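PDB 4AWT: SYE1, which binds flavin mononucleotide and probably reduces carbon-carbon double bonds with NADH or NADPH, like other old yellow enzymes. Local coordinates for residues 22-27 and 44-48; 26-30 and 354-358. The protein carries 1 engineered substitution. One frame throughout, in Å; residues are numbered along the deposited sequence. Where two conformers were deposited one is given.

Interaction 1. Residues 22-27 and 44-48; sequences MPPLTR and YYAQR. Engineered in segment 22-27: Leu25 (natural residue Met). With FMN (flavin mononucleotide), chain B; BOG (octyl beta-D-glucopyranoside), chain D.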
loop_
_atom_site.group_PDB
_atom_site.type_symbol
_atom_site.label_atom_id
_atom_site.label_comp_id
_atom_site.label_asym_id
_atom_site.label_seq_id
_atom_site.Cartn_x
_atom_site.Cartn_y
_atom_site.Cartn_z
ATOM N N MET A 22 1.993 -10.906 0.412
ATOM C CA MET A 22 0.758 -10.515 -0.233
ATOM C C MET A 22 0.693 -8.999 -0.112
ATOM O O MET A 22 0.515 -8.478 0.999
ATOM C CB MET A 22 -0.459 -11.159 0.434
ATOM C CG MET A 22 -1.758 -10.724 -0.205
ATOM S SD MET A 22 -3.147 -11.476 0.651
ATOM C CE MET A 22 -4.506 -10.638 -0.154
ATOM N N PRO A 23 0.927 -8.265 -1.188
ATOM C CA PRO A 23 0.973 -6.799 -1.108
ATOM C C PRO A 23 -0.457 -6.285 -1.030
ATOM O O PRO A 23 -1.417 -7.023 -1.218
ATOM C CB PRO A 23 1.648 -6.435 -2.434
ATOM C CG PRO A 23 1.086 -7.451 -3.404
ATOM C CD PRO A 23 0.988 -8.750 -2.591
ATOM N N PRO A 24 -0.585 -4.970 -0.782
ATOM C CA PRO A 24 -1.911 -4.355 -0.688
ATOM C C PRO A 24 -2.687 -4.519 -1.975
ATOM O O PRO A 24 -2.206 -4.196 -3.057
ATOM C CB PRO A 24 -1.595 -2.882 -0.441
ATOM C CG PRO A 24 -0.330 -2.929 0.307
ATOM C CD PRO A 24 0.457 -3.997 -0.458
ATOM N N LEU A 25 -3.961 -4.962 -1.854
ATOM C CA LEU A 25 -4.824 -5.160 -3.008
ATOM C C LEU A 25 -6.225 -4.693 -2.658
ATOM O O LEU A 25 -7.020 -5.437 -2.063
ATOM C CB LEU A 25 -4.849 -6.634 -3.452
ATOM C CG LEU A 25 -3.494 -7.208 -3.860
ATOM C CD1 LEU A 25 -3.512 -8.725 -3.707
ATOM C CD2 LEU A 25 -3.128 -6.787 -5.291
ATOM N N THR A 26 -6.566 -3.483 -3.032
ATOM C CA THR A 26 -7.931 -2.951 -2.895
ATOM C C THR A 26 -8.907 -3.875 -3.578
ATOM O O THR A 26 -8.786 -4.143 -4.776
ATOM C CB THR A 26 -7.990 -1.562 -3.553
ATOM O OG1 THR A 26 -7.266 -0.605 -2.770
ATOM C CG2 THR A 26 -9.392 -1.032 -3.714
ATOM N N ARG A 27 -9.916 -4.303 -2.821
ATOM C CA ARG A 27 -10.984 -5.159 -3.340
ATOM C C ARG A 27 -12.352 -4.488 -3.254
ATOM O O ARG A 27 -13.334 -5.024 -3.811
ATOM C CB ARG A 27 -11.009 -6.533 -2.690
ATOM C CG ARG A 27 -9.669 -7.247 -2.685
ATOM C CD ARG A 27 -9.010 -7.365 -4.074
ATOM N NE ARG A 27 -9.901 -8.060 -5.019
ATOM C CZ ARG A 27 -10.077 -9.372 -5.057
ATOM N NH1 ARG A 27 -9.334 -10.178 -4.342
ATOM N NH2 ARG A 27 -10.999 -9.877 -5.887
ATOM N N TYR A 44 -11.074 -14.200 3.127
ATOM C CA TYR A 44 -10.176 -13.933 1.998
ATOM C C TYR A 44 -8.722 -13.827 2.433
ATOM O O TYR A 44 -7.828 -14.431 1.858
ATOM C CB TYR A 44 -10.647 -12.665 1.348
ATOM C CG TYR A 44 -9.670 -11.927 0.451
ATOM C CD1 TYR A 44 -9.333 -12.395 -0.805
ATOM C CD2 TYR A 44 -9.107 -10.742 0.899
ATOM C CE1 TYR A 44 -8.458 -11.704 -1.598
ATOM C CE2 TYR A 44 -8.255 -10.006 0.095
ATOM C CZ TYR A 44 -7.935 -10.487 -1.164
ATOM O OH TYR A 44 -7.148 -9.779 -2.033
ATOM N N TYR A 45 -8.459 -13.010 3.489
ATOM C CA TYR A 45 -7.102 -12.861 3.943
ATOM C C TYR A 45 -6.588 -14.145 4.586
ATOM O O TYR A 45 -5.447 -14.551 4.371
ATOM C CB TYR A 45 -6.967 -11.683 4.885
ATOM C CG TYR A 45 -6.982 -10.324 4.234
ATOM C CD1 TYR A 45 -5.872 -9.907 3.491
ATOM C CD2 TYR A 45 -8.033 -9.446 4.370
ATOM C CE1 TYR A 45 -5.831 -8.661 2.921
ATOM C CE2 TYR A 45 -7.996 -8.183 3.800
ATOM C CZ TYR A 45 -6.894 -7.778 3.074
ATOM O OH TYR A 45 -6.815 -6.531 2.545
ATOM N N ALA A 46 -7.428 -14.813 5.381
ATOM C CA ALA A 46 -6.995 -16.048 6.031
ATOM C C ALA A 46 -6.654 -17.132 5.022
ATOM O O ALA A 46 -5.745 -17.920 5.262
ATOM C CB ALA A 46 -8.048 -16.517 7.003
ATOM N N GLN A 47 -7.365 -17.159 3.892
ATOM C CA GLN A 47 -7.049 -18.097 2.814
ATOM C C GLN A 47 -5.652 -17.920 2.270
ATOM O O GLN A 47 -5.125 -18.845 1.653
ATOM C CB GLN A 47 -8.031 -17.929 1.666
ATOM C CG GLN A 47 -9.425 -18.491 1.904
ATOM C CD GLN A 47 -10.361 -18.262 0.755
ATOM O OE1 GLN A 47 -11.465 -18.952 0.712
ATOM N NE2 GLN A 47 -10.101 -17.452 -0.136
ATOM N N ARG A 48 -5.077 -16.731 2.429
ATOM C CA ARG A 48 -3.797 -16.341 1.837
ATOM C C ARG A 48 -2.678 -16.257 2.869
ATOM O O ARG A 48 -1.587 -15.791 2.576
ATOM C CB ARG A 48 -4.007 -15.037 1.048
ATOM C CG ARG A 48 -4.830 -15.314 -0.198
ATOM C CD ARG A 48 -5.551 -14.110 -0.811
ATOM N NE ARG A 48 -6.280 -14.505 -1.999
ATOM C CZ ARG A 48 -7.362 -15.256 -1.980
ATOM N NH1 ARG A 48 -7.976 -15.522 -0.865
ATOM N NH2 ARG A 48 -7.846 -15.756 -3.122
HETATM N N1 FMN B . -1.190 -1.074 -4.118
HETATM C C2 FMN B . -1.247 -0.442 -2.952
HETATM O O2 FMN B . -0.223 0.057 -2.414
HETATM N N3 FMN B . -2.458 -0.316 -2.286
HETATM C C4 FMN B . -3.647 -0.826 -2.780
HETATM O O4 FMN B . -4.679 -0.759 -2.061
HETATM C C4A FMN B . -3.588 -1.387 -4.054
HETATM N N5 FMN B . -4.750 -1.843 -4.676
HETATM C C5A FMN B . -4.595 -2.771 -5.741
HETATM C C6 FMN B . -5.688 -3.454 -6.215
HETATM C C7 FMN B . -5.578 -4.408 -7.255
HETATM C C7M FMN B . -6.803 -5.207 -7.633
HETATM C C8 FMN B . -4.356 -4.602 -7.824
HETATM C C8M FMN B . -4.143 -5.627 -8.920
HETATM C C9 FMN B . -3.229 -3.896 -7.356
HETATM C C9A FMN B . -3.332 -2.982 -6.305
HETATM N N10 FMN B . -2.198 -2.320 -5.792
HETATM C C10 FMN B . -2.318 -1.578 -4.633
HETATM C "C1'" FMN B . -0.878 -2.607 -6.362
HETATM C "C2'" FMN B . -0.303 -3.966 -5.921
HETATM O "O2'" FMN B . 0.047 -3.941 -4.548
HETATM C "C3'" FMN B . 0.958 -4.337 -6.677
HETATM O "O3'" FMN B . 2.035 -3.462 -6.379
HETATM C "C4'" FMN B . 0.796 -4.424 -8.206
HETATM O "O4'" FMN B . -0.388 -5.116 -8.572
HETATM C "C5'" FMN B . 2.026 -4.989 -8.889
HETATM O "O5'" FMN B . 2.282 -6.342 -8.473
HETATM P P FMN B . 1.809 -7.567 -9.413
HETATM O O1P FMN B . 0.301 -7.564 -9.393
HETATM O O2P FMN B . 2.361 -7.315 -10.798
HETATM O O3P FMN B . 2.406 -8.770 -8.726
HETATM C C1 BOG D . -6.784 1.064 -8.861
HETATM O O1 BOG D . -7.371 0.362 -9.922
HETATM C C2 BOG D . -7.103 0.459 -7.531
HETATM O O2 BOG D . -8.481 0.542 -7.237
HETATM C C3 BOG D . -6.370 1.158 -6.374
HETATM O O3 BOG D . -6.511 0.423 -5.190
HETATM C C4 BOG D . -4.872 1.162 -6.707
HETATM O O4 BOG D . -4.200 1.860 -5.713
HETATM C C5 BOG D . -4.589 1.746 -8.086
HETATM O O5 BOG D . -5.327 0.967 -9.007
HETATM C C6 BOG D . -3.122 1.709 -8.429
HETATM O O6 BOG D . -3.005 2.360 -9.681
HETATM C "C1'" BOG D . -7.601 1.128 -11.081
HETATM C "C2'" BOG D . -8.400 0.423 -12.174
HETATM C "C3'" BOG D . -7.932 -0.968 -12.476
HETATM C "C4'" BOG D . -8.343 -1.673 -13.764
HETATM C "C5'" BOG D . -9.094 -2.950 -13.375
HETATM C "C6'" BOG D . -10.576 -2.835 -13.735
HETATM C "C7'" BOG D . -11.322 -4.113 -13.311
HETATM C "C8'" BOG D . -12.578 -4.170 -14.172
HETATM O O HOH W 1 -6.375 -7.635 -0.601
#
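Met22, at the end of strand 20-22, reaches across to Tyr44, Tyr45 and Arg48. Its chain runs straight out, CG anti to the backbone N (chi1 178°) and extended beyond, which carries CE to 3.4 Å from Tyr44 OH and SD to 3.7 Å from Arg48 CB. CE also touches CE1 of Tyr45, and the sulfur makes an oblique Met-aromatic contact with that ring. On the flavin side, Pro24 O accepts a 2.7 Å hydrogen bond from O2' of FMN. The engineered Leu25 has CD1 4.1 Å from Tyr44 OH and lays CD2 3.6 Å from FMN C9. Its carbonyl O takes a bond from a water, which also bonds Tyr44 OH and, weakly, Tyr45 OH; Glu57 is the stronger partner of Tyr45. Thr26 OG1 donates to FMN O4 over 2.7 Å. Arg27, bent at chi2 and chi3, brings NH1 back to Tyr44 OH in a weak 3.2 Å bond, the phenol oxygen near the guanidinium plane and the ring 75° from it; Gly356 is the firmer partner of this arginine. A flavin-binding loop after the first barrel strand, backed by the following helix, belongs to the FMN-dependent TIM barrel of the old yellow enzyme family.

Interaction 2. Residues 26-30 and 354-358; sequences TRSRA and EKGLT. With FMN (flavin mononucleotide), chain B; BOG (octyl beta-D-glucopyranoside), chain D.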
loop_
_atom_site.group_PDB
_atom_site.type_symbol
_atom_site.label_atom_id
_atom_site.label_comp_id
_atom_site.label_asym_id
_atom_site.label_seq_id
_atom_site.Cartn_x
_atom_site.Cartn_y
_atom_site.Cartn_z
ATOM N N THR A 26 -6.566 -3.483 -3.032
ATOM C CA THR A 26 -7.931 -2.951 -2.895
ATOM C C THR A 26 -8.907 -3.875 -3.578
ATOM O O THR A 26 -8.786 -4.143 -4.776
ATOM C CB THR A 26 -7.990 -1.562 -3.553
ATOM O OG1 THR A 26 -7.266 -0.605 -2.770
ATOM C CG2 THR A 26 -9.392 -1.032 -3.714
ATOM N N ARG A 27 -9.916 -4.303 -2.821
ATOM C CA ARG A 27 -10.984 -5.159 -3.340
ATOM C C ARG A 27 -12.352 -4.488 -3.254
ATOM O O ARG A 27 -13.334 -5.024 -3.811
ATOM C CB ARG A 27 -11.009 -6.533 -2.690
ATOM C CG ARG A 27 -9.669 -7.247 -2.685
ATOM C CD ARG A 27 -9.010 -7.365 -4.074
ATOM N NE ARG A 27 -9.901 -8.060 -5.019
ATOM C CZ ARG A 27 -10.077 -9.372 -5.057
ATOM N NH1 ARG A 27 -9.334 -10.178 -4.342
ATOM N NH2 ARG A 27 -10.999 -9.877 -5.887
ATOM N N SER A 28 -12.466 -3.379 -2.549
ATOM C CA SER A 28 -13.712 -2.631 -2.484
ATOM C C SER A 28 -14.895 -3.529 -2.079
ATOM O O SER A 28 -15.951 -3.494 -2.713
ATOM C CB SER A 28 -13.954 -1.843 -3.752
ATOM O OG SER A 28 -12.991 -0.819 -3.863
ATOM N N ARG A 29 -14.699 -4.276 -1.004
ATOM C CA ARG A 29 -15.681 -5.201 -0.454
ATOM C C ARG A 29 -16.222 -4.728 0.877
ATOM O O ARG A 29 -16.965 -5.478 1.529
ATOM C CB ARG A 29 -15.103 -6.624 -0.311
ATOM C CG ARG A 29 -14.579 -7.297 -1.578
ATOM C CD ARG A 29 -15.661 -7.389 -2.597
ATOM N NE ARG A 29 -15.585 -8.572 -3.533
ATOM C CZ ARG A 29 -14.873 -8.634 -4.644
ATOM N NH1 ARG A 29 -13.974 -7.718 -4.940
ATOM N NH2 ARG A 29 -15.043 -9.671 -5.448
ATOM N N ALA A 30 -15.856 -3.547 1.384
ATOM C CA ALA A 30 -16.229 -3.175 2.731
ATOM C C ALA A 30 -17.747 -2.990 2.835
ATOM O O ALA A 30 -18.421 -2.535 1.940
ATOM C CB ALA A 30 -15.525 -1.886 3.129
ATOM N N GLU A 354 -18.580 -12.370 -2.391
ATOM C CA GLU A 354 -17.630 -13.428 -2.322
ATOM C C GLU A 354 -17.131 -13.929 -3.658
ATOM O O GLU A 354 -16.023 -14.463 -3.752
ATOM C CB GLU A 354 -18.196 -14.612 -1.527
ATOM C CG GLU A 354 -18.166 -14.345 -0.053
ATOM C CD GLU A 354 -17.950 -15.451 0.921
ATOM O OE1 GLU A 354 -16.851 -16.002 1.298
ATOM O OE2 GLU A 354 -19.140 -15.689 1.318
ATOM N N LYS A 355 -17.947 -13.801 -4.703
ATOM C CA LYS A 355 -17.539 -14.302 -6.013
ATOM C C LYS A 355 -16.358 -13.483 -6.510
ATOM O O LYS A 355 -16.380 -12.246 -6.562
ATOM C CB LYS A 355 -18.731 -14.249 -6.973
ATOM C CG LYS A 355 -19.787 -15.236 -6.649
ATOM C CD LYS A 355 -20.968 -15.143 -7.630
ATOM C CE LYS A 355 -21.959 -16.260 -7.399
ATOM N NZ LYS A 355 -22.664 -16.572 -8.678
ATOM N N GLY A 356 -15.308 -14.202 -6.888
ATOM C CA GLY A 356 -14.089 -13.558 -7.294
ATOM C C GLY A 356 -13.276 -13.014 -6.143
ATOM O O GLY A 356 -12.322 -12.271 -6.380
ATOM N N LEU A 357 -13.606 -13.407 -4.935
ATOM C CA LEU A 357 -12.891 -13.012 -3.722
ATOM C C LEU A 357 -12.423 -14.240 -2.979
ATOM O O LEU A 357 -11.214 -14.492 -2.843
ATOM C CB LEU A 357 -13.732 -12.096 -2.830
ATOM C CG LEU A 357 -12.993 -11.549 -1.619
ATOM C CD1 LEU A 357 -12.053 -10.414 -2.008
ATOM C CD2 LEU A 357 -13.981 -11.109 -0.550
ATOM N N THR A 358 -13.360 -15.058 -2.490
ATOM C CA THR A 358 -13.076 -16.184 -1.650
ATOM C C THR A 358 -13.302 -17.538 -2.305
ATOM O O THR A 358 -13.107 -18.573 -1.674
ATOM C CB THR A 358 -13.899 -16.158 -0.341
ATOM O OG1 THR A 358 -15.267 -16.108 -0.734
ATOM C CG2 THR A 358 -13.560 -14.958 0.492
HETATM N N1 FMN B . -1.190 -1.074 -4.118
HETATM C C2 FMN B . -1.247 -0.442 -2.952
HETATM O O2 FMN B . -0.223 0.057 -2.414
HETATM N N3 FMN B . -2.458 -0.316 -2.286
HETATM C C4 FMN B . -3.647 -0.826 -2.780
HETATM O O4 FMN B . -4.679 -0.759 -2.061
HETATM C C4A FMN B . -3.588 -1.387 -4.054
HETATM N N5 FMN B . -4.750 -1.843 -4.676
HETATM C C5A FMN B . -4.595 -2.771 -5.741
HETATM C C6 FMN B . -5.688 -3.454 -6.215
HETATM C C7 FMN B . -5.578 -4.408 -7.255
HETATM C C7M FMN B . -6.803 -5.207 -7.633
HETATM C C8 FMN B . -4.356 -4.602 -7.824
HETATM C C8M FMN B . -4.143 -5.627 -8.920
HETATM C C9 FMN B . -3.229 -3.896 -7.356
HETATM C C9A FMN B . -3.332 -2.982 -6.305
HETATM N N10 FMN B . -2.198 -2.320 -5.792
HETATM C C10 FMN B . -2.318 -1.578 -4.633
HETATM C "C1'" FMN B . -0.878 -2.607 -6.362
HETATM C "C2'" FMN B . -0.303 -3.966 -5.921
HETATM O "O2'" FMN B . 0.047 -3.941 -4.548
HETATM C "C3'" FMN B . 0.958 -4.337 -6.677
HETATM O "O3'" FMN B . 2.035 -3.462 -6.379
HETATM C "C4'" FMN B . 0.796 -4.424 -8.206
HETATM O "O4'" FMN B . -0.388 -5.116 -8.572
HETATM C "C5'" FMN B . 2.026 -4.989 -8.889
HETATM O "O5'" FMN B . 2.282 -6.342 -8.473
HETATM P P FMN B . 1.809 -7.567 -9.413
HETATM O O1P FMN B . 0.301 -7.564 -9.393
HETATM O O2P FMN B . 2.361 -7.315 -10.798
HETATM O O3P FMN B . 2.406 -8.770 -8.726
HETATM C C1 BOG D . -6.784 1.064 -8.861
HETATM O O1 BOG D . -7.371 0.362 -9.922
HETATM C C2 BOG D . -7.103 0.459 -7.531
HETATM O O2 BOG D . -8.481 0.542 -7.237
HETATM C C3 BOG D . -6.370 1.158 -6.374
HETATM O O3 BOG D . -6.511 0.423 -5.190
HETATM C C4 BOG D . -4.872 1.162 -6.707
HETATM O O4 BOG D . -4.200 1.860 -5.713
HETATM C C5 BOG D . -4.589 1.746 -8.086
HETATM O O5 BOG D . -5.327 0.967 -9.007
HETATM C C6 BOG D . -3.122 1.709 -8.429
HETATM O O6 BOG D . -3.005 2.360 -9.681
HETATM C "C1'" BOG D . -7.601 1.128 -11.081
HETATM C "C2'" BOG D . -8.400 0.423 -12.174
HETATM C "C3'" BOG D . -7.932 -0.968 -12.476
HETATM C "C4'" BOG D . -8.343 -1.673 -13.764
HETATM C "C5'" BOG D . -9.094 -2.950 -13.375
HETATM C "C6'" BOG D . -10.576 -2.835 -13.735
HETATM C "C7'" BOG D . -11.322 -4.113 -13.311
HETATM C "C8'" BOG D . -12.578 -4.170 -14.172
HETATM O O HOH W 2 -9.502 -12.995 -4.542
#
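Gly356 O receives the shortest bond across this contact: Arg27 NH2 donates to it over 2.8 Å, at 147° at the hydrogen. The oxygen lies near the guanidinium plane, while the donor is tilted 24° from the carbonyl plane. Also in the plane of the group, a water accepts from Arg27 NH1 and can donate to Leu357 O, which would give the arginine a second, indirect hold on 354-358. Leu357 CD1 packs over one guanidinium face, 3.6 Å from Arg27 NH1 and offset toward the rim. Here the loop after the first strand of the TIM barrel packs against the C-terminal segment that follows helix 331-337. Arg29 comes in next to Arg27. Its NH1 bonds back to Arg27 O at 3.0 Å, in the carbonyl plane on a lone pair, fixing the guanidinium's turn. NH2 makes a weak 3.1 Å bond with Lys355 O and a further one with Thr348 O, while Gly353 O holds NE. With chi1 of Leu357 near 180° (-175°), its branch swings to where CD1 also lies over the centre of one Arg29 guanidinium face, 4.2 Å above the plane, and CD2 meets Arg29 CG. Separately, Leu357 CB lies 3.8 Å from Arg29 NH2.

Overall arrangement
The two contacts share Thr26 and Arg27 and have centres about 9 Å apart, on the same side of the chain's centre. Interaction 1 spans a short sequence interval, from the end of barrel strand 20-22 to helix 39-46; interaction 2 brings the same loop against residues near the C-terminus, more than 300 positions later. The segments 44-48 and 354-358 also touch directly, Tyr44 and Arg48 packing on Leu357, so three parts of the chain meet around Arg27. Thr26, just before it, bonds the flavin. The loop of the FMN site is therefore backed on its outer side by the first barrel helix and the C-terminal segment.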